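Local coordinates for protein GTPase subunit of restriction endonuclease (Thermococcus gammatolerans, PDB 6P0F) that probably recognises modified DNA through its N-terminal YTH-like domain, as the GTPase subunit of a McrBC-type, modification-dependent restriction endonuclease, at residues A[28-33]-A[41-46]; A[49-54]-A[128-133]; A[140-145]-A[149-154]. One frame throughout, in Å; residues are numbered along the deposited sequence.

Interaction 1: residues A[28-33]-A[41-46]; sequences VKRNEL and ILDNCC
R30 reaches across to L42 and D43 at the C-terminal end of helix 39-45, joining that helix to the turn that follows edge strand 28-29 of the YTH-type domain's mixed sheet. The packed side is built on L42. L42 CD2 lies 4.1 Å from L33 CD1, and L33 itself rests on C50 and F52 of the neighbouring strand 49-55. L42 CB sits over the middle of one face of the R30 guanidinium, 3.5 Å from R30 CZ, while CD1 runs alongside NE. The outer side is polar and wetter. With CG anti to the backbone N (chi1 177°) and the chain extended as far as NE, R30 carries its guanidinium to the exposed D43 carboxylate. R30 NH1 and NH2 approach end-on and both close on D43 OD1, at 2.8 and 2.9 Å, although the guanidinium and carboxylate planes are turned 43° apart. NE forms a second salt bridge, to OE1 of E34, so the cation serves two acids. A methionine in place of R30 would probably leave D43 and E34 without their shared positive partner and the water shared with C46 without its donor. That water accepts from R30 NH1 at 2.8 Å and donates to C46 O at 2.9 Å.

Interaction 2: residues A[49-54]-A[128-133]; sequences VCYFWG and KKKPEK
Y51 lays one face of its ring against K130, and the contact can be followed outward along the tyrosine. Y51 CB, pointing toward the segment 128-133, makes a loose apolar contact with P131 CD at 4.5 Å. With CG anti to the carbonyl carbon (chi1 -61°), the ring stands beside the lysine backbone. K130 CA lies over the middle of the Y51 ring, 3.7 Å above its plane, with CG and CD1 about equally far from it, while Y51 CD2 and CE2 are each 3.6 Å from K130 N. The carbonyl oxygen of K128 is near the ring plane, at the edge by CD2. Strand 49-55 is a member of the mixed sheet of this YTH-type domain and pairs antiparallel with strand 123-127, Y51 bonding to F127 through the backbone. The segment 128-133 therefore begins just where that partner strand has ended, and the ring covers K130, just before the chain turns into P131 and the short strand 132-133. Further out on the ring, CE1 meets CB and CG of K130, and Y51 CZ lies 3.6 Å from K130 CB. This methylene makes a CH-pi contact over the face, 3.9 Å from the ring centroid and 21° off the normal. The hydroxyl OH of Y51 is still alongside K130 CB, at 3.9 Å, whereas the extended lysine chain carries its ammonium group away from the ring. No direct hydrogen bond joins the two segments. A water bridges V49 O and K128 O.

Interaction 3: residues A[140-145]-A[149-154]; sequences EINSKL and PDYFPI
N142 and Y151 meet at about a right angle, the asparagine amide plane turned 48° from the tyrosine ring. N142 projects from helix 138-145 toward the loop 149-154, which leads into strand 155-158, the antiparallel partner of strand 5-11 in the main sheet, and its carboxamide bridges two carbonyls of that loop. N142 ND2 donates to Y151 O at 2.8 Å, in the carbonyl plane and on a lone pair, and to P149 O at 3.0 Å from well above that carbonyl's plane. Both bonds are nearly straight, and both acceptors lie close to the amide plane. N142 OD1 faces the edge of the Y151 ring, 3.7 Å from Y151 CD2, and is hydrogen-bonded to the hydroxyl of Y74 on strand 70-76 of the same sheet. The tyrosine's CG is anti to its own nitrogen (chi1 179°), which swings the ring off beyond the amide, while Y151 CB stays 3.6 Å from N142 ND2. P153 CD packs over one face of this ring, and a bound MES molecule, probably from the crystallisation liquor, lies close to the side chain. With both ND2 bonds and the OD1 bond made, the buried amide of N142 is held against rotation, and one side chain satisfies two carbonyls of an irregular loop.

Interactions 1 and 2 are neighbours, with centres about 11 Å apart: V28 O and C50 N are 2.8 Å apart where strands 28-29 and 49-55 pair, and the C46-C50 disulfide ties their segments covalently. Interaction 3 lies on the opposite side of the chain's centre, about 32 Å from interaction 1 and about 22 Å from interaction 2 between centres. Interaction 2 is nearest the centre of the molecule yet is a surface contact, resting on ring-to-methylene packing and a water. The other two are partly buried. Interaction 1 sets a charge pair at the surface over L42, with L33 behind it, whereas interaction 3 uses uncharged amide-to-carbonyl bonds from a buried asparagine to hold a loop to a helix.

Interaction 1: residues A[28-33]-A[41-46]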
# COMPACT_ATOMS: atom_id res chain seq x y z
N VAL A 28 8.79 7.56 8.17
CA VAL A 28 9.34 7.73 9.51
C VAL A 28 10.86 7.66 9.47
O VAL A 28 11.45 6.94 8.66
CB VAL A 28 8.78 6.69 10.52
CG1 VAL A 28 7.26 6.71 10.56
CG2 VAL A 28 9.26 5.31 10.20
N LYS A 29 11.50 8.42 10.36
CA LYS A 29 12.94 8.33 10.46
C LYS A 29 13.33 6.91 10.83
O LYS A 29 12.64 6.24 11.59
CB LYS A 29 13.45 9.32 11.50
CG LYS A 29 13.31 10.77 11.05
CD LYS A 29 13.67 11.76 12.15
CE LYS A 29 13.16 13.17 11.80
NZ LYS A 29 13.39 14.18 12.89
N ARG A 30 14.44 6.44 10.28
CA ARG A 30 14.88 5.08 10.55
C ARG A 30 15.03 4.82 12.05
O ARG A 30 14.75 3.71 12.51
CB ARG A 30 16.20 4.81 9.84
CG ARG A 30 16.77 3.45 10.12
CD ARG A 30 18.10 3.21 9.37
NE ARG A 30 18.80 2.09 9.99
CZ ARG A 30 19.50 1.19 9.33
NH1 ARG A 30 19.63 1.28 8.02
NH2 ARG A 30 20.08 0.20 9.98
N ASN A 31 15.46 5.82 12.82
CA ASN A 31 15.63 5.57 14.25
C ASN A 31 14.33 5.25 14.96
O ASN A 31 14.38 4.64 16.04
CB ASN A 31 16.34 6.78 14.89
CG ASN A 31 17.77 6.90 14.42
OD1 ASN A 31 18.32 5.99 13.80
ND2 ASN A 31 18.39 8.04 14.72
N GLU A 32 13.17 5.62 14.41
CA GLU A 32 11.89 5.26 15.00
C GLU A 32 11.63 3.76 14.91
O GLU A 32 10.78 3.24 15.65
CB GLU A 32 10.74 6.06 14.35
CG GLU A 32 10.97 7.60 14.31
CD GLU A 32 9.80 8.39 13.67
OE1 GLU A 32 10.01 9.19 12.69
OE2 GLU A 32 8.65 8.20 14.16
N LEU A 33 12.34 3.04 14.04
CA LEU A 33 12.15 1.60 13.89
C LEU A 33 13.31 0.78 14.43
O LEU A 33 13.16 -0.44 14.58
CB LEU A 33 11.97 1.24 12.40
CG LEU A 33 10.75 1.85 11.71
CD1 LEU A 33 10.74 1.49 10.22
CD2 LEU A 33 9.51 1.39 12.38
N ILE A 41 16.70 -5.49 7.28
CA ILE A 41 15.56 -4.90 6.59
C ILE A 41 15.79 -3.41 6.40
O ILE A 41 15.61 -2.87 5.30
CB ILE A 41 14.27 -5.17 7.37
CG1 ILE A 41 14.04 -6.67 7.54
CG2 ILE A 41 13.14 -4.47 6.70
CD1 ILE A 41 13.80 -7.41 6.28
N LEU A 42 16.18 -2.72 7.48
CA LEU A 42 16.37 -1.28 7.40
C LEU A 42 17.48 -0.91 6.42
O LEU A 42 17.35 0.05 5.65
CB LEU A 42 16.68 -0.74 8.80
CG LEU A 42 15.60 -0.98 9.85
CD1 LEU A 42 16.08 -0.47 11.20
CD2 LEU A 42 14.32 -0.30 9.41
N ASP A 43 18.57 -1.67 6.42
CA ASP A 43 19.68 -1.40 5.50
C ASP A 43 19.24 -1.59 4.05
O ASP A 43 19.60 -0.79 3.16
CB ASP A 43 20.84 -2.34 5.82
CG ASP A 43 21.64 -1.94 7.09
OD1 ASP A 43 21.49 -0.81 7.61
OD2 ASP A 43 22.46 -2.77 7.54
N ASN A 44 18.53 -2.67 3.77
CA ASN A 44 18.16 -2.97 2.40
C ASN A 44 17.05 -2.07 1.87
O ASN A 44 16.96 -1.87 0.65
CB ASN A 44 17.73 -4.44 2.30
CG ASN A 44 18.91 -5.39 2.29
OD1 ASN A 44 20.08 -4.97 2.36
ND2 ASN A 44 18.62 -6.68 2.25
N CYS A 45 16.20 -1.52 2.75
CA CYS A 45 14.95 -0.92 2.30
C CYS A 45 14.64 0.50 2.76
O CYS A 45 13.61 1.04 2.33
CB CYS A 45 13.77 -1.81 2.72
SG CYS A 45 13.76 -3.40 1.83
N CYS A 46 15.42 1.11 3.63
CA CYS A 46 15.21 2.52 3.97
C CYS A 46 16.31 3.32 3.29
O CYS A 46 17.46 3.27 3.70
CB CYS A 46 15.22 2.73 5.49
SG CYS A 46 13.89 1.87 6.28
O HOH W 1 19.16 3.22 6.06

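Interaction 2: residues A[49-54]-A[128-133]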
# COMPACT_ATOMS: atom_id res chain seq x y z
N VAL A 49 14.49 7.96 4.90
CA VAL A 49 13.42 7.64 5.84
C VAL A 49 12.82 6.31 5.39
O VAL A 49 13.14 5.81 4.31
CB VAL A 49 12.39 8.77 5.91
CG1 VAL A 49 13.11 10.08 6.28
CG2 VAL A 49 11.67 8.91 4.63
N CYS A 50 11.97 5.73 6.22
CA CYS A 50 11.34 4.46 5.93
C CYS A 50 9.86 4.65 5.59
O CYS A 50 9.17 5.44 6.22
CB CYS A 50 11.43 3.49 7.11
SG CYS A 50 13.11 3.18 7.70
N TYR A 51 9.39 3.88 4.62
CA TYR A 51 8.00 3.92 4.19
C TYR A 51 7.42 2.52 4.33
O TYR A 51 8.00 1.56 3.83
CB TYR A 51 7.86 4.37 2.74
CG TYR A 51 8.39 5.76 2.51
CD1 TYR A 51 7.62 6.87 2.79
CD2 TYR A 51 9.67 5.95 2.03
CE1 TYR A 51 8.10 8.14 2.63
CE2 TYR A 51 10.17 7.24 1.83
CZ TYR A 51 9.36 8.33 2.13
OH TYR A 51 9.80 9.63 1.96
N PHE A 52 6.27 2.40 4.96
CA PHE A 52 5.72 1.06 5.14
C PHE A 52 4.22 1.14 5.42
O PHE A 52 3.70 2.16 5.87
CB PHE A 52 6.46 0.30 6.26
CG PHE A 52 6.34 0.91 7.65
CD1 PHE A 52 7.14 1.97 8.02
CD2 PHE A 52 5.45 0.40 8.58
CE1 PHE A 52 7.02 2.52 9.30
CE2 PHE A 52 5.36 0.95 9.84
CZ PHE A 52 6.12 2.01 10.18
N TRP A 53 3.55 0.03 5.13
CA TRP A 53 2.12 -0.14 5.35
C TRP A 53 1.92 -1.48 6.03
O TRP A 53 2.82 -2.32 6.04
CB TRP A 53 1.37 -0.04 4.03
CG TRP A 53 -0.12 -0.05 4.21
CD1 TRP A 53 -1.02 -0.97 3.74
CD2 TRP A 53 -0.89 0.90 4.97
NE1 TRP A 53 -2.29 -0.66 4.17
CE2 TRP A 53 -2.24 0.50 4.90
CE3 TRP A 53 -0.56 2.04 5.69
CZ2 TRP A 53 -3.26 1.21 5.55
CZ3 TRP A 53 -1.59 2.75 6.31
CH2 TRP A 53 -2.92 2.34 6.21
N GLY A 54 0.79 -1.65 6.70
CA GLY A 54 0.56 -2.87 7.45
C GLY A 54 -0.88 -3.32 7.28
O GLY A 54 -1.78 -2.51 7.07
N LYS A 128 11.00 1.10 -0.68
CA LYS A 128 12.27 1.81 -0.59
C LYS A 128 12.10 3.29 -0.96
O LYS A 128 12.64 4.17 -0.28
CB LYS A 128 13.33 1.18 -1.48
CG LYS A 128 14.68 1.88 -1.34
CD LYS A 128 15.79 0.89 -1.16
CE LYS A 128 15.87 -0.04 -2.33
NZ LYS A 128 17.26 -0.61 -2.47
N LYS A 129 11.39 3.57 -2.05
CA LYS A 129 11.06 4.94 -2.43
C LYS A 129 9.61 5.19 -2.03
O LYS A 129 8.78 4.28 -2.10
CB LYS A 129 11.25 5.17 -3.93
CG LYS A 129 12.66 4.83 -4.45
CD LYS A 129 13.72 5.86 -4.02
CE LYS A 129 15.10 5.48 -4.55
NZ LYS A 129 16.15 6.43 -4.11
N LYS A 130 9.32 6.42 -1.55
CA LYS A 130 7.96 6.87 -1.32
C LYS A 130 7.12 6.42 -2.51
O LYS A 130 7.50 6.68 -3.66
CB LYS A 130 7.89 8.40 -1.16
CG LYS A 130 6.53 8.92 -0.80
CD LYS A 130 6.49 10.46 -0.80
CE LYS A 130 5.08 10.96 -0.63
NZ LYS A 130 5.02 12.46 -0.50
N PRO A 131 6.01 5.73 -2.29
CA PRO A 131 5.09 5.44 -3.40
C PRO A 131 4.79 6.71 -4.19
O PRO A 131 4.55 7.77 -3.62
CB PRO A 131 3.85 4.87 -2.70
CG PRO A 131 4.41 4.17 -1.52
CD PRO A 131 5.55 5.08 -1.04
N GLU A 132 4.78 6.57 -5.51
CA GLU A 132 4.69 7.70 -6.42
C GLU A 132 3.24 8.10 -6.62
O GLU A 132 2.41 7.26 -6.97
CB GLU A 132 5.28 7.30 -7.76
CG GLU A 132 5.49 8.42 -8.69
CD GLU A 132 6.88 8.96 -8.53
OE1 GLU A 132 7.82 8.30 -9.02
OE2 GLU A 132 7.03 10.02 -7.90
N LYS A 133 2.93 9.38 -6.40
CA LYS A 133 1.58 9.87 -6.68
C LYS A 133 1.37 9.93 -8.18
O LYS A 133 2.08 10.65 -8.90
CB LYS A 133 1.37 11.24 -6.05
CG LYS A 133 -0.08 11.72 -6.04
CD LYS A 133 -0.23 13.01 -5.22
CE LYS A 133 -1.68 13.37 -4.99
NZ LYS A 133 -1.84 14.60 -4.14
O HOH W 2 13.43 4.86 1.96

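Interaction 3: residues A[140-145]-A[149-154]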
# COMPACT_ATOMS: atom_id res chain seq x y z
N GLU A 140 -9.82 7.12 -13.74
CA GLU A 140 -9.01 6.90 -14.94
C GLU A 140 -8.19 5.62 -14.82
O GLU A 140 -8.06 4.86 -15.80
CB GLU A 140 -8.07 8.09 -15.18
CG GLU A 140 -8.71 9.43 -15.53
CD GLU A 140 -7.71 10.62 -15.45
OE1 GLU A 140 -7.18 10.90 -14.34
OE2 GLU A 140 -7.44 11.27 -16.49
N ILE A 141 -7.60 5.36 -13.65
CA ILE A 141 -6.85 4.11 -13.47
C ILE A 141 -7.80 2.91 -13.57
O ILE A 141 -7.48 1.90 -14.20
CB ILE A 141 -6.09 4.12 -12.14
CG1 ILE A 141 -5.04 5.24 -12.15
CG2 ILE A 141 -5.46 2.77 -11.88
CD1 ILE A 141 -4.02 5.12 -13.28
N ASN A 142 -8.95 2.98 -12.90
CA ASN A 142 -9.91 1.88 -13.01
C ASN A 142 -10.29 1.63 -14.47
O ASN A 142 -10.36 0.48 -14.92
CB ASN A 142 -11.17 2.16 -12.19
CG ASN A 142 -11.00 1.74 -10.73
OD1 ASN A 142 -10.30 0.78 -10.41
ND2 ASN A 142 -11.74 2.42 -9.85
N SER A 143 -10.54 2.70 -15.21
CA SER A 143 -10.92 2.58 -16.62
C SER A 143 -9.85 1.84 -17.40
O SER A 143 -10.14 0.91 -18.15
CB SER A 143 -11.18 3.96 -17.19
OG SER A 143 -12.37 4.48 -16.58
N LYS A 144 -8.58 2.23 -17.20
CA LYS A 144 -7.51 1.54 -17.91
C LYS A 144 -7.45 0.07 -17.53
O LYS A 144 -7.13 -0.79 -18.38
CB LYS A 144 -6.17 2.23 -17.63
CG LYS A 144 -5.09 1.89 -18.63
CD LYS A 144 -5.49 2.24 -20.07
CE LYS A 144 -4.29 2.38 -21.00
NZ LYS A 144 -4.64 3.10 -22.27
N LEU A 145 -7.77 -0.26 -16.28
CA LEU A 145 -7.74 -1.65 -15.82
C LEU A 145 -9.00 -2.44 -16.20
O LEU A 145 -9.05 -3.64 -15.94
CB LEU A 145 -7.60 -1.71 -14.30
CG LEU A 145 -6.20 -1.39 -13.75
CD1 LEU A 145 -6.22 -1.19 -12.24
CD2 LEU A 145 -5.23 -2.51 -14.10
N PRO A 149 -15.56 2.68 -12.92
CA PRO A 149 -14.82 3.87 -12.50
C PRO A 149 -14.72 4.05 -10.99
O PRO A 149 -13.71 4.56 -10.51
CB PRO A 149 -15.62 5.02 -13.13
CG PRO A 149 -16.30 4.41 -14.32
CD PRO A 149 -16.53 2.96 -14.01
N ASP A 150 -15.75 3.70 -10.22
CA ASP A 150 -15.76 3.96 -8.79
C ASP A 150 -15.31 2.76 -7.96
O ASP A 150 -15.47 2.79 -6.72
CB ASP A 150 -17.17 4.42 -8.35
CG ASP A 150 -18.25 3.41 -8.67
OD1 ASP A 150 -17.99 2.37 -9.31
OD2 ASP A 150 -19.42 3.68 -8.29
N TYR A 151 -14.75 1.73 -8.59
CA TYR A 151 -14.25 0.57 -7.87
C TYR A 151 -13.19 0.98 -6.84
O TYR A 151 -12.22 1.68 -7.15
CB TYR A 151 -13.66 -0.42 -8.86
CG TYR A 151 -13.08 -1.68 -8.26
CD1 TYR A 151 -13.82 -2.49 -7.43
CD2 TYR A 151 -11.77 -2.05 -8.55
CE1 TYR A 151 -13.27 -3.64 -6.89
CE2 TYR A 151 -11.23 -3.19 -8.05
CZ TYR A 151 -11.95 -3.98 -7.21
OH TYR A 151 -11.36 -5.12 -6.70
N PHE A 152 -13.38 0.51 -5.60
CA PHE A 152 -12.60 1.00 -4.45
C PHE A 152 -12.56 -0.12 -3.43
O PHE A 152 -13.20 -0.06 -2.37
CB PHE A 152 -13.24 2.28 -3.90
CG PHE A 152 -12.40 3.04 -2.89
CD1 PHE A 152 -11.09 3.31 -3.10
CD2 PHE A 152 -12.98 3.56 -1.74
CE1 PHE A 152 -10.35 4.03 -2.18
CE2 PHE A 152 -12.24 4.27 -0.83
CZ PHE A 152 -10.91 4.50 -1.04
N PRO A 153 -11.79 -1.18 -3.70
CA PRO A 153 -11.74 -2.31 -2.77
C PRO A 153 -10.94 -1.97 -1.54
O PRO A 153 -9.99 -1.18 -1.57
CB PRO A 153 -11.06 -3.42 -3.59
CG PRO A 153 -10.13 -2.67 -4.50
CD PRO A 153 -10.86 -1.36 -4.84
N ILE A 154 -11.31 -2.60 -0.42
CA ILE A 154 -10.43 -2.52 0.75
C ILE A 154 -9.08 -3.14 0.43
O ILE A 154 -8.02 -2.57 0.73
CB ILE A 154 -11.09 -3.15 1.98
CG1 ILE A 154 -12.18 -2.21 2.49
CG2 ILE A 154 -10.07 -3.38 3.06
CD1 ILE A 154 -13.02 -2.81 3.57